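Local coordinates for MUTM (fpg) protein (PDB 1EE8) that belongs to the MutM (Fpg) family, joining a beta-rich N-terminal domain, a helix-two-turn-helix (H2TH) domain and a zinc finger in one chain, at residues 1-5 with 157-163; 140-146 with 176-182; 167-173 with 189-194. All coordinates share one frame; numbering follows the deposited sequence.

Contact 1 (1-5 with 157-163); sequences PELPE and AGVGNIY
Pro4 and Ile162 enclose the ring of Tyr163: Pro4 CG lies over one face, offset toward the rim, and Ile162 CG2 over the centre of the opposite one. Pro4 makes a CH-pi contact, its CG 3.6 Å from the Tyr163 ring centroid. At the ring edge stand Glu2 CB and Glu5 CD, and the Glu5 carboxylate is turned only 13° from the ring plane. Tyr163 OH donates a very short bond of 2.5 Å to Glu5 OE1, while Glu5 OE2, met on its anti side, takes Glu2 N at 2.7 Å; a bend at chi2 of Glu5 (65°) folds the carboxylate back to serve both. Ser207 adds partners to Glu5 OE1 and Tyr163 OH. The backbones join where Leu3 N reaches Gly158 O at 2.9 Å. Glu2, extended beyond CG (chi2 170°), sends its carboxylate to the start of helix 161-170, where OE2 uses its syn lone pair for Ile162 N at 2.9 Å; OE1 faces Tyr163 N, though its position is less certain. One acidic side chain thus meets the N-H groups of a helix start while another orients a tyrosine hydroxyl, so residues 2-5 are fastened to the H2TH domain by polar bonds around the Tyr163 ring.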
loop_
_atom_site.group_PDB
_atom_site.type_symbol
_atom_site.label_atom_id
_atom_site.label_comp_id
_atom_site.label_asym_id
_atom_site.label_seq_id
_atom_site.Cartn_x
_atom_site.Cartn_y
_atom_site.Cartn_z
ATOM N N PRO A 1 -19.975 14.308 -13.486
ATOM C CA PRO A 1 -19.683 15.489 -12.642
ATOM C C PRO A 1 -18.481 16.321 -13.091
ATOM O O PRO A 1 -17.447 15.790 -13.500
ATOM C CB PRO A 1 -19.493 14.987 -11.213
ATOM C CG PRO A 1 -19.361 13.459 -11.404
ATOM C CD PRO A 1 -20.215 13.136 -12.628
ATOM N N GLU A 2 -18.637 17.635 -13.011
ATOM C CA GLU A 2 -17.585 18.570 -13.391
ATOM C C GLU A 2 -17.162 19.366 -12.155
ATOM O O GLU A 2 -17.635 19.095 -11.053
ATOM C CB GLU A 2 -18.097 19.485 -14.509
ATOM C CG GLU A 2 -18.345 18.723 -15.819
ATOM C CD GLU A 2 -19.065 19.545 -16.873
ATOM O OE1 GLU A 2 -18.662 20.703 -17.123
ATOM O OE2 GLU A 2 -20.032 19.024 -17.467
ATOM N N LEU A 3 -16.288 20.347 -12.334
ATOM C CA LEU A 3 -15.794 21.151 -11.217
ATOM C C LEU A 3 -16.858 21.508 -10.174
ATOM O O LEU A 3 -16.648 21.323 -8.977
ATOM C CB LEU A 3 -15.122 22.432 -11.741
ATOM C CG LEU A 3 -14.445 23.349 -10.705
ATOM C CD1 LEU A 3 -13.434 24.239 -11.395
ATOM C CD2 LEU A 3 -15.492 24.193 -9.968
ATOM N N PRO A 4 -18.022 22.015 -10.613
ATOM C CA PRO A 4 -19.055 22.371 -9.631
ATOM C C PRO A 4 -19.568 21.214 -8.764
ATOM O O PRO A 4 -19.753 21.377 -7.561
ATOM C CB PRO A 4 -20.153 22.992 -10.495
ATOM C CG PRO A 4 -19.376 23.591 -11.652
ATOM C CD PRO A 4 -18.389 22.486 -11.961
ATOM N N GLU A 5 -19.805 20.055 -9.370
ATOM C CA GLU A 5 -20.285 18.897 -8.617
ATOM C C GLU A 5 -19.205 18.353 -7.675
ATOM O O GLU A 5 -19.489 17.992 -6.531
ATOM C CB GLU A 5 -20.728 17.771 -9.565
ATOM C CG GLU A 5 -21.953 18.107 -10.415
ATOM C CD GLU A 5 -21.695 19.239 -11.398
ATOM O OE1 GLU A 5 -22.587 20.101 -11.560
ATOM O OE2 GLU A 5 -20.608 19.258 -12.018
ATOM N N ALA A 157 -9.020 23.798 -16.143
ATOM C CA ALA A 157 -9.208 22.569 -15.387
ATOM C C ALA A 157 -10.617 22.434 -14.815
ATOM O O ALA A 157 -11.215 23.411 -14.362
ATOM C CB ALA A 157 -8.176 22.488 -14.260
ATOM N N GLY A 158 -11.150 21.218 -14.851
ATOM C CA GLY A 158 -12.469 20.977 -14.296
ATOM C C GLY A 158 -13.684 21.224 -15.174
ATOM O O GLY A 158 -14.799 20.884 -14.783
ATOM N N VAL A 159 -13.482 21.797 -16.354
ATOM C CA VAL A 159 -14.591 22.087 -17.249
ATOM C C VAL A 159 -14.985 20.914 -18.144
ATOM O O VAL A 159 -14.138 20.281 -18.781
ATOM C CB VAL A 159 -14.274 23.315 -18.142
ATOM C CG1 VAL A 159 -15.464 23.632 -19.043
ATOM C CG2 VAL A 159 -13.940 24.508 -17.268
ATOM N N GLY A 160 -16.280 20.634 -18.181
ATOM C CA GLY A 160 -16.798 19.560 -19.007
ATOM C C GLY A 160 -17.872 20.077 -19.954
ATOM O O GLY A 160 -18.008 21.284 -20.164
ATOM N N ASN A 161 -18.648 19.158 -20.518
ATOM C CA ASN A 161 -19.703 19.512 -21.454
ATOM C C ASN A 161 -20.718 20.523 -20.938
ATOM O O ASN A 161 -21.004 21.518 -21.605
ATOM C CB ASN A 161 -20.437 18.248 -21.903
ATOM C CG ASN A 161 -19.663 17.469 -22.946
ATOM O OD1 ASN A 161 -19.205 18.029 -23.945
ATOM N ND2 ASN A 161 -19.505 16.172 -22.716
ATOM N N ILE A 162 -21.271 20.262 -19.758
ATOM C CA ILE A 162 -22.282 21.146 -19.184
ATOM C C ILE A 162 -21.846 22.604 -19.064
ATOM O O ILE A 162 -22.474 23.502 -19.634
ATOM C CB ILE A 162 -22.725 20.652 -17.788
ATOM C CG1 ILE A 162 -23.446 19.308 -17.925
ATOM C CG2 ILE A 162 -23.643 21.683 -17.122
ATOM C CD1 ILE A 162 -23.953 18.745 -16.617
ATOM N N TYR A 163 -20.760 22.840 -18.342
ATOM C CA TYR A 163 -20.307 24.198 -18.140
ATOM C C TYR A 163 -19.644 24.846 -19.339
ATOM O O TYR A 163 -19.623 26.073 -19.444
ATOM C CB TYR A 163 -19.455 24.244 -16.877
ATOM C CG TYR A 163 -20.287 23.759 -15.713
ATOM C CD1 TYR A 163 -20.084 22.500 -15.160
ATOM C CD2 TYR A 163 -21.370 24.512 -15.250
ATOM C CE1 TYR A 163 -20.939 21.994 -14.183
ATOM C CE2 TYR A 163 -22.234 24.012 -14.274
ATOM C CZ TYR A 163 -22.012 22.752 -13.747
ATOM O OH TYR A 163 -22.866 22.247 -12.798
#

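Contact 2 (140-146 with 176-182); sequences KESARPL and FRPARSL
Pro145 and Pro178 meet as a single bridge between two loops of the H2TH domain, a non-hydrogen-bonded antiparallel pair flanked by the bonds Leu146 N to Arg177 O (2.8 Å) and Ala179 N to Arg144 O (2.9 Å). The tight part lies on the buried side of this bridge. There Leu146 and Leu182 cross at about a right angle, Leu146 CD1 coming 3.6 Å from Leu182 CD1, and Ala179 CB packs against Leu146 CD1; CG of Leu146, anti to the backbone N (chi1 -171°), carries both methyls to Leu182. Leu149 of helix 146-152 backs Ala179. The solvent side is looser. Arg180 N makes only a weak bond to Ser142 O, and the exposed Arg180 side chain runs past the carbonyls of Lys140 and Ser142 without bonding to them. Lys140, also exposed, bends at chi2 (-61°) and brings NZ to two carbonyls, 2.6 Å from Arg180 O and 2.9 Å from Leu182 O. Within 176-182, Arg177 NE bonds Ser181 OG at 2.8 Å, Leu182 CD2 rests on a face of the Arg177 guanidinium, and Glu186 forms a salt bridge with Arg177 NH1. The Lys140 ammonium bridges the carbonyls of Arg180 and Leu182, and its positive charge would be expected to offset the repulsion between these oxygens.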
loop_
_atom_site.group_PDB
_atom_site.type_symbol
_atom_site.label_atom_id
_atom_site.label_comp_id
_atom_site.label_asym_id
_atom_site.label_seq_id
_atom_site.Cartn_x
_atom_site.Cartn_y
_atom_site.Cartn_z
ATOM N N LYS A 140 -5.421 31.561 -28.801
ATOM C CA LYS A 140 -4.803 32.006 -30.046
ATOM C C LYS A 140 -3.848 30.995 -30.671
ATOM O O LYS A 140 -3.447 31.148 -31.826
ATOM C CB LYS A 140 -4.079 33.337 -29.830
ATOM C CG LYS A 140 -5.002 34.544 -29.879
ATOM C CD LYS A 140 -5.680 34.645 -31.242
ATOM C CE LYS A 140 -6.634 35.829 -31.321
ATOM N NZ LYS A 140 -7.301 35.902 -32.656
ATOM N N GLU A 141 -3.497 29.960 -29.915
ATOM C CA GLU A 141 -2.590 28.936 -30.415
ATOM C C GLU A 141 -3.326 27.726 -30.982
ATOM O O GLU A 141 -2.695 26.772 -31.433
ATOM C CB GLU A 141 -1.650 28.478 -29.296
ATOM C CG GLU A 141 -0.704 29.562 -28.806
ATOM C CD GLU A 141 0.215 29.094 -27.691
ATOM O OE1 GLU A 141 1.197 29.812 -27.397
ATOM O OE2 GLU A 141 -0.040 28.018 -27.103
ATOM N N SER A 142 -4.656 27.764 -30.986
ATOM C CA SER A 142 -5.419 26.626 -31.478
ATOM C C SER A 142 -6.360 26.900 -32.643
ATOM O O SER A 142 -7.063 27.909 -32.674
ATOM C CB SER A 142 -6.232 26.014 -30.334
ATOM O OG SER A 142 -5.440 25.848 -29.171
ATOM N N ALA A 143 -6.373 25.975 -33.595
ATOM C CA ALA A 143 -7.252 26.079 -34.749
ATOM C C ALA A 143 -8.449 25.164 -34.482
ATOM O O ALA A 143 -9.412 25.131 -35.249
ATOM C CB ALA A 143 -6.518 25.644 -36.020
ATOM N N ARG A 144 -8.373 24.422 -33.379
ATOM C CA ARG A 144 -9.448 23.516 -32.993
ATOM C C ARG A 144 -10.653 24.310 -32.507
ATOM O O ARG A 144 -10.514 25.439 -32.051
ATOM C CB ARG A 144 -8.992 22.580 -31.878
ATOM C CG ARG A 144 -8.052 21.477 -32.320
ATOM C CD ARG A 144 -8.095 20.355 -31.306
ATOM N NE ARG A 144 -7.775 20.833 -29.965
ATOM C CZ ARG A 144 -8.073 20.171 -28.852
ATOM N NH1 ARG A 144 -8.702 19.003 -28.924
ATOM N NH2 ARG A 144 -7.739 20.673 -27.669
ATOM N N PRO A 145 -11.855 23.717 -32.591
ATOM C CA PRO A 145 -13.083 24.391 -32.153
ATOM C C PRO A 145 -12.990 24.919 -30.726
ATOM O O PRO A 145 -12.463 24.253 -29.831
ATOM C CB PRO A 145 -14.145 23.302 -32.294
ATOM C CG PRO A 145 -13.607 22.451 -33.415
ATOM C CD PRO A 145 -12.147 22.354 -33.065
ATOM N N LEU A 146 -13.522 26.116 -30.524
ATOM C CA LEU A 146 -13.515 26.768 -29.223
ATOM C C LEU A 146 -13.872 25.833 -28.069
ATOM O O LEU A 146 -13.153 25.770 -27.067
ATOM C CB LEU A 146 -14.482 27.949 -29.240
ATOM C CG LEU A 146 -14.442 28.881 -28.032
ATOM C CD1 LEU A 146 -13.012 29.352 -27.776
ATOM C CD2 LEU A 146 -15.366 30.061 -28.293
ATOM N N PHE A 176 -18.461 25.930 -32.068
ATOM C CA PHE A 176 -17.774 25.335 -33.207
ATOM C C PHE A 176 -16.746 26.151 -33.981
ATOM O O PHE A 176 -16.005 25.594 -34.794
ATOM C CB PHE A 176 -18.832 24.791 -34.166
ATOM C CG PHE A 176 -19.985 24.134 -33.465
ATOM C CD1 PHE A 176 -21.192 24.811 -33.295
ATOM C CD2 PHE A 176 -19.846 22.864 -32.917
ATOM C CE1 PHE A 176 -22.239 24.235 -32.588
ATOM C CE2 PHE A 176 -20.891 22.280 -32.206
ATOM C CZ PHE A 176 -22.089 22.966 -32.041
ATOM N N ARG A 177 -16.677 27.454 -33.737
ATOM C CA ARG A 177 -15.716 28.282 -34.452
ATOM C C ARG A 177 -14.297 28.024 -33.956
ATOM O O ARG A 177 -14.094 27.629 -32.806
ATOM C CB ARG A 177 -16.056 29.765 -34.282
ATOM C CG ARG A 177 -15.947 30.263 -32.855
ATOM C CD ARG A 177 -16.427 31.698 -32.725
ATOM N NE ARG A 177 -15.482 32.662 -33.278
ATOM C CZ ARG A 177 -15.620 33.981 -33.178
ATOM N NH1 ARG A 177 -14.710 34.785 -33.705
ATOM N NH2 ARG A 177 -16.675 34.497 -32.553
ATOM N N PRO A 178 -13.295 28.231 -34.826
ATOM C CA PRO A 178 -11.901 28.013 -34.428
ATOM C C PRO A 178 -11.591 28.851 -33.194
ATOM O O PRO A 178 -11.988 30.013 -33.117
ATOM C CB PRO A 178 -11.119 28.476 -35.656
ATOM C CG PRO A 178 -12.047 28.116 -36.792
ATOM C CD PRO A 178 -13.389 28.580 -36.256
ATOM N N ALA A 179 -10.892 28.265 -32.230
ATOM C CA ALA A 179 -10.551 28.976 -31.002
ATOM C C ALA A 179 -9.772 30.257 -31.269
ATOM O O ALA A 179 -9.977 31.273 -30.598
ATOM C CB ALA A 179 -9.752 28.069 -30.082
ATOM N N ARG A 180 -8.874 30.204 -32.247
ATOM C CA ARG A 180 -8.052 31.358 -32.594
ATOM C C ARG A 180 -8.828 32.472 -33.294
ATOM O O ARG A 180 -8.393 33.625 -33.313
ATOM C CB ARG A 180 -6.884 30.921 -33.484
ATOM C CG ARG A 180 -7.301 30.121 -34.707
ATOM C CD ARG A 180 -6.129 29.941 -35.653
ATOM N NE ARG A 180 -4.916 29.597 -34.920
ATOM C CZ ARG A 180 -3.735 29.372 -35.486
ATOM N NH1 ARG A 180 -3.603 29.449 -36.805
ATOM N NH2 ARG A 180 -2.680 29.084 -34.725
ATOM N N SER A 181 -9.973 32.125 -33.872
ATOM C CA SER A 181 -10.790 33.103 -34.577
ATOM C C SER A 181 -11.347 34.158 -33.635
ATOM O O SER A 181 -11.813 35.203 -34.081
ATOM C CB SER A 181 -11.953 32.411 -35.294
ATOM O OG SER A 181 -12.958 32.015 -34.377
ATOM N N LEU A 182 -11.294 33.893 -32.334
ATOM C CA LEU A 182 -11.822 34.842 -31.355
ATOM C C LEU A 182 -11.018 36.123 -31.236
ATOM O O LEU A 182 -9.795 36.101 -31.289
ATOM C CB LEU A 182 -11.904 34.205 -29.962
ATOM C CG LEU A 182 -13.016 33.202 -29.654
ATOM C CD1 LEU A 182 -12.995 32.885 -28.160
ATOM C CD2 LEU A 182 -14.372 33.785 -30.047
#

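Contact 3 (167-173 with 189-194); sequences ALFRARL and RLYRAL
Ala167, Ala171 and Ala193 form the inner shell, their small side chains letting the backbones come close: Ala193 CB sits 3.4 Å from Ala167 O, and Ala171 CB 3.8 Å from Ala193 CB. Leucines close round them. Leu190 CD1 meets Leu168 CD2 at 3.7 Å, Leu173 CD1 lies against Leu190 CB, the two side chains crossing at a slant, and Leu194 CD1 lies against Ala167 CB. Beside this apolar seam Arg189 grips Ala171 O side-on, NE at 3.0 Å and NH1 at 3.3 Å, with the oxygen near the guanidinium plane. Bends at chi2 and chi3 of Arg189 turn the guanidinium to that carbonyl. The carbonyl lies where helix 161-170 ends in a Schellman motif: Arg172 takes a positive phi (54°) while its N returns to Phe169 O and Leu173 N to Leu168 O. Within the H2TH domain, this helix end packs against helix 184-203. In the next shell, Glu185 forms a salt bridge with Arg189 NH2, the nitrogen not used on Ala171 O, and Glu200 holds Arg170 likewise. Arg172 NH1 also bonds Phe169 O, at 2.9 Å, with Phe169 CZ over the centre of the Arg172 guanidinium face. Beyond, Arg172 touches Ala240, its side chain about 6 Å from the zinc ion bound by Cys238, Cys241, Cys258 and Cys261.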
loop_
_atom_site.group_PDB
_atom_site.type_symbol
_atom_site.label_atom_id
_atom_site.label_comp_id
_atom_site.label_asym_id
_atom_site.label_seq_id
_atom_site.Cartn_x
_atom_site.Cartn_y
_atom_site.Cartn_z
ATOM N N ALA A 167 -21.230 28.221 -20.522
ATOM C CA ALA A 167 -20.367 29.396 -20.561
ATOM C C ALA A 167 -20.411 30.026 -21.949
ATOM O O ALA A 167 -20.483 31.251 -22.095
ATOM C CB ALA A 167 -18.925 29.014 -20.193
ATOM N N LEU A 168 -20.362 29.176 -22.966
ATOM C CA LEU A 168 -20.393 29.629 -24.345
ATOM C C LEU A 168 -21.689 30.364 -24.665
ATOM O O LEU A 168 -21.689 31.350 -25.405
ATOM C CB LEU A 168 -20.198 28.435 -25.285
ATOM C CG LEU A 168 -18.765 27.886 -25.268
ATOM C CD1 LEU A 168 -18.701 26.517 -25.937
ATOM C CD2 LEU A 168 -17.846 28.893 -25.982
ATOM N N PHE A 169 -22.795 29.891 -24.111
ATOM C CA PHE A 169 -24.068 30.557 -24.348
ATOM C C PHE A 169 -24.084 31.892 -23.630
ATOM O O PHE A 169 -24.512 32.908 -24.178
ATOM C CB PHE A 169 -25.252 29.752 -23.819
ATOM C CG PHE A 169 -26.550 30.508 -23.891
ATOM C CD1 PHE A 169 -27.220 30.638 -25.100
ATOM C CD2 PHE A 169 -27.050 31.164 -22.774
ATOM C CE1 PHE A 169 -28.374 31.412 -25.195
ATOM C CE2 PHE A 169 -28.201 31.941 -22.858
ATOM C CZ PHE A 169 -28.862 32.065 -24.070
ATOM N N ARG A 170 -23.633 31.891 -22.385
ATOM C CA ARG A 170 -23.644 33.126 -21.636
ATOM C C ARG A 170 -22.810 34.184 -22.350
ATOM O O ARG A 170 -23.182 35.352 -22.378
ATOM C CB ARG A 170 -23.139 32.902 -20.212
ATOM C CG ARG A 170 -23.346 34.128 -19.352
ATOM C CD ARG A 170 -23.182 33.852 -17.880
ATOM N NE ARG A 170 -24.180 32.913 -17.373
ATOM C CZ ARG A 170 -24.376 32.682 -16.080
ATOM N NH1 ARG A 170 -25.295 31.813 -15.685
ATOM N NH2 ARG A 170 -23.653 33.338 -15.182
ATOM N N ALA A 171 -21.700 33.763 -22.951
ATOM C CA ALA A 171 -20.804 34.668 -23.670
ATOM C C ALA A 171 -21.243 34.892 -25.115
ATOM O O ALA A 171 -20.612 35.650 -25.851
ATOM C CB ALA A 171 -19.379 34.115 -23.641
ATOM N N ARG A 172 -22.319 34.225 -25.519
ATOM C CA ARG A 172 -22.849 34.342 -26.873
ATOM C C ARG A 172 -21.796 34.061 -27.944
ATOM O O ARG A 172 -21.616 34.843 -28.883
ATOM C CB ARG A 172 -23.452 35.733 -27.083
ATOM C CG ARG A 172 -24.586 36.073 -26.105
ATOM C CD ARG A 172 -25.788 35.165 -26.304
ATOM N NE ARG A 172 -26.983 35.682 -25.633
ATOM C CZ ARG A 172 -27.234 35.583 -24.331
ATOM N NH1 ARG A 172 -26.378 34.972 -23.521
ATOM N NH2 ARG A 172 -28.343 36.122 -23.835
ATOM N N LEU A 173 -21.114 32.930 -27.809
ATOM C CA LEU A 173 -20.079 32.537 -28.757
ATOM C C LEU A 173 -20.336 31.150 -29.328
ATOM O O LEU A 173 -20.862 30.265 -28.646
ATOM C CB LEU A 173 -18.706 32.562 -28.079
ATOM C CG LEU A 173 -18.200 33.930 -27.628
ATOM C CD1 LEU A 173 -16.884 33.774 -26.864
ATOM C CD2 LEU A 173 -18.016 34.824 -28.848
ATOM N N ARG A 189 -15.138 37.894 -22.933
ATOM C CA ARG A 189 -16.507 37.522 -22.576
ATOM C C ARG A 189 -16.549 36.063 -22.127
ATOM O O ARG A 189 -17.189 35.724 -21.132
ATOM C CB ARG A 189 -17.457 37.700 -23.760
ATOM C CG ARG A 189 -17.797 39.133 -24.091
ATOM C CD ARG A 189 -19.251 39.245 -24.530
ATOM N NE ARG A 189 -19.555 38.424 -25.698
ATOM C CZ ARG A 189 -19.208 38.730 -26.941
ATOM N NH1 ARG A 189 -19.534 37.919 -27.939
ATOM N NH2 ARG A 189 -18.542 39.853 -27.190
ATOM N N LEU A 190 -15.860 35.205 -22.873
ATOM C CA LEU A 190 -15.812 33.786 -22.555
ATOM C C LEU A 190 -15.106 33.568 -21.215
ATOM O O LEU A 190 -15.492 32.698 -20.427
ATOM C CB LEU A 190 -15.091 33.030 -23.673
ATOM C CG LEU A 190 -15.040 31.504 -23.547
ATOM C CD1 LEU A 190 -16.435 30.965 -23.261
ATOM C CD2 LEU A 190 -14.484 30.905 -24.825
ATOM N N TYR A 191 -14.079 34.372 -20.958
ATOM C CA TYR A 191 -13.314 34.291 -19.713
ATOM C C TYR A 191 -14.213 34.597 -18.528
ATOM O O TYR A 191 -14.230 33.869 -17.541
ATOM C CB TYR A 191 -12.155 35.297 -19.742
ATOM C CG TYR A 191 -11.368 35.401 -18.448
ATOM C CD1 TYR A 191 -10.407 34.446 -18.108
ATOM C CD2 TYR A 191 -11.591 36.452 -17.561
ATOM C CE1 TYR A 191 -9.687 34.537 -16.916
ATOM C CE2 TYR A 191 -10.880 36.555 -16.370
ATOM C CZ TYR A 191 -9.927 35.594 -16.053
ATOM O OH TYR A 191 -9.210 35.700 -14.881
ATOM N N ARG A 192 -14.967 35.682 -18.639
ATOM C CA ARG A 192 -15.865 36.116 -17.579
ATOM C C ARG A 192 -17.061 35.173 -17.407
ATOM O O ARG A 192 -17.439 34.818 -16.282
ATOM C CB ARG A 192 -16.345 37.535 -17.895
ATOM C CG ARG A 192 -17.253 38.157 -16.858
ATOM C CD ARG A 192 -17.600 39.590 -17.261
ATOM N NE ARG A 192 -18.753 40.107 -16.529
ATOM C CZ ARG A 192 -19.293 41.301 -16.743
ATOM N NH1 ARG A 192 -18.779 42.103 -17.669
ATOM N NH2 ARG A 192 -20.344 41.694 -16.034
ATOM N N ALA A 193 -17.658 34.771 -18.523
ATOM C CA ALA A 193 -18.811 33.874 -18.481
ATOM C C ALA A 193 -18.448 32.539 -17.828
ATOM O O ALA A 193 -19.184 32.014 -16.992
ATOM C CB ALA A 193 -19.332 33.638 -19.891
ATOM N N LEU A 194 -17.304 31.995 -18.219
ATOM C CA LEU A 194 -16.845 30.724 -17.679
ATOM C C LEU A 194 -16.715 30.783 -16.158
ATOM O O LEU A 194 -17.167 29.884 -15.452
ATOM C CB LEU A 194 -15.497 30.363 -18.303
ATOM C CG LEU A 194 -14.962 28.950 -18.097
ATOM C CD1 LEU A 194 -16.030 27.923 -18.451
ATOM C CD2 LEU A 194 -13.731 28.762 -18.979
#

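In the fold
From the N terminus, residues 1-5 open contact 1, which closes only at 157-163, bringing the start of helix 3-17 to the H2TH domain across 151 intervening residues that include every strand of the large sheet. Contact 2 opens inside that loop, at 140-146, and closes beyond it at 176-182, so contacts 1 and 2 cross. Contact 3, from 167-173 to 189-194, follows contact 1 in series and crosses contact 2. Helix 161-170 gives its start to contact 1 and its end to contact 3. Leu194 CD1 touches Tyr163 and Val159 of contact 1, while Leu146 and Leu182 of contact 2 continue the apolar core of contact 3 through Leu168, Leu173 and Leu190.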